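Local coordinates for protein AlyQ (Persicobacter sp. CCB-QB2, PDB 7D2A) that binds uronic acid sugars of alginate through a family 32 carbohydrate-binding module that also carries a calcium ion, at residues 46-51 against 107-112. Residues are numbered along the deposited sequence; the frame is centred on the assembly and turned at random.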
# COMPACT_ATOMS: atom_id res chain seq x y z
N THR A 46 3.25 -0.93 6.27
CA THR A 46 3.64 -2.35 6.18
C THR A 46 2.48 -3.24 6.58
O THR A 46 1.97 -3.14 7.73
CB THR A 46 4.88 -2.68 7.02
OG1 THR A 46 5.87 -1.68 6.75
CG2 THR A 46 5.39 -4.07 6.68
N PHE A 47 2.07 -4.13 5.68
CA PHE A 47 0.95 -5.07 5.83
C PHE A 47 1.50 -6.44 6.16
O PHE A 47 2.44 -6.89 5.49
CB PHE A 47 0.14 -5.13 4.54
CG PHE A 47 -0.32 -3.77 4.16
CD1 PHE A 47 -1.46 -3.21 4.73
CD2 PHE A 47 0.43 -2.99 3.31
CE1 PHE A 47 -1.81 -1.92 4.41
CE2 PHE A 47 0.06 -1.69 2.99
CZ PHE A 47 -1.05 -1.16 3.58
N ASP A 48 0.93 -7.09 7.18
CA ASP A 48 1.36 -8.42 7.65
C ASP A 48 0.28 -9.43 7.25
O ASP A 48 -0.87 -9.28 7.73
CB ASP A 48 1.57 -8.37 9.15
CG ASP A 48 2.10 -9.63 9.78
OD1 ASP A 48 2.31 -10.64 9.06
OD2 ASP A 48 2.37 -9.54 10.98
N LEU A 49 0.67 -10.48 6.53
CA LEU A 49 -0.27 -11.55 6.15
C LEU A 49 -0.34 -12.63 7.23
O LEU A 49 -1.21 -13.57 7.07
CB LEU A 49 0.11 -12.16 4.81
CG LEU A 49 0.18 -11.19 3.63
CD1 LEU A 49 0.49 -11.94 2.33
CD2 LEU A 49 -1.10 -10.37 3.48
N GLY A 50 0.58 -12.58 8.20
CA GLY A 50 0.57 -13.52 9.35
C GLY A 50 1.49 -14.70 9.09
O GLY A 50 1.99 -15.28 10.03
N SER A 51 1.73 -15.05 7.83
CA SER A 51 2.65 -16.13 7.45
C SER A 51 2.98 -15.90 5.98
O SER A 51 2.37 -15.01 5.38
CB SER A 51 2.03 -17.49 7.66
OG SER A 51 0.84 -17.62 6.91
N THR A 107 7.07 -15.04 -2.76
CA THR A 107 6.58 -15.42 -1.43
C THR A 107 6.80 -14.23 -0.54
O THR A 107 7.88 -13.61 -0.60
CB THR A 107 7.27 -16.68 -0.90
OG1 THR A 107 6.86 -17.70 -1.81
CG2 THR A 107 6.86 -17.02 0.50
N ALA A 108 5.86 -13.92 0.35
CA ALA A 108 6.02 -12.79 1.29
C ALA A 108 5.06 -12.99 2.46
O ALA A 108 3.91 -13.41 2.24
CB ALA A 108 5.75 -11.43 0.67
N ARG A 109 5.53 -12.64 3.63
CA ARG A 109 4.66 -12.41 4.80
C ARG A 109 4.35 -10.92 4.87
O ARG A 109 3.21 -10.58 5.27
CB ARG A 109 5.30 -12.91 6.09
CG ARG A 109 4.54 -12.44 7.32
CD ARG A 109 5.01 -13.06 8.61
NE ARG A 109 4.26 -12.48 9.71
CZ ARG A 109 4.34 -12.86 10.98
NH1 ARG A 109 5.16 -13.83 11.34
NH2 ARG A 109 3.65 -12.20 11.89
N TYR A 110 5.32 -10.05 4.55
CA TYR A 110 5.18 -8.58 4.73
C TYR A 110 5.20 -7.93 3.36
O TYR A 110 6.07 -8.25 2.50
CB TYR A 110 6.30 -8.03 5.61
CG TYR A 110 6.29 -8.56 7.01
CD1 TYR A 110 5.49 -8.02 7.99
CD2 TYR A 110 7.08 -9.64 7.36
CE1 TYR A 110 5.42 -8.55 9.26
CE2 TYR A 110 7.08 -10.16 8.64
CZ TYR A 110 6.27 -9.60 9.61
OH TYR A 110 6.24 -10.10 10.88
N ILE A 111 4.31 -6.96 3.18
CA ILE A 111 4.21 -6.09 1.99
C ILE A 111 4.26 -4.66 2.48
O ILE A 111 3.45 -4.30 3.35
CB ILE A 111 2.91 -6.35 1.21
CG1 ILE A 111 2.83 -7.74 0.59
CG2 ILE A 111 2.78 -5.29 0.15
CD1 ILE A 111 2.59 -8.91 1.46
N ARG A 112 5.23 -3.91 1.99
CA ARG A 112 5.40 -2.51 2.40
C ARG A 112 5.16 -1.62 1.20
O ARG A 112 5.81 -1.81 0.15
CB ARG A 112 6.82 -2.30 2.95
CG ARG A 112 7.13 -0.86 3.32
CD ARG A 112 8.46 -0.81 4.04
NE ARG A 112 8.37 -1.36 5.36
CZ ARG A 112 9.39 -1.44 6.22
NH1 ARG A 112 10.60 -1.04 5.84
NH2 ARG A 112 9.20 -1.97 7.42
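Asp48 and Arg109 close a side-on salt bridge at one end of a sheet in the family 32 carbohydrate-binding beta-sandwich, where strand 43-49 ends and its antiparallel neighbour 110-118 begins. Arg109 NE meets Asp48 OD1 at 2.8 Å and Arg109 NH2 meets Asp48 OD2 at 3.1 Å, with carboxylate and guanidinium nearly coplanar (29°). Such a bridge ties two strands together while a second-shell turn orients the acid. Extended from CG to NE, the arginine chain carries its guanidinium to Gly50 O, which sits over the centre of one face; Tyr110 OH lies toward the rim of the opposite face. With an alanine at Arg109, the Asp48 carboxylate would probably lose its countercharge and one face of the Tyr110 ring its packing partner. On the same face of the sheet as Asp48, Thr46 OG1 accepts a bond from Arg112 NE at 2.9 Å. Phe47 and Ile111, a hydrogen-bonded pair, share the other face; Leu49 CD1 touches Ile111 CD1 at 3.8 Å, and Ile131 packs against all three. Arg109 and Tyr110 make a classic beta bulge facing Gly77. In an Asx turn, Gly50 N reaches Asp48 OD1 from above its plane, on the face opposite Arg109 NE.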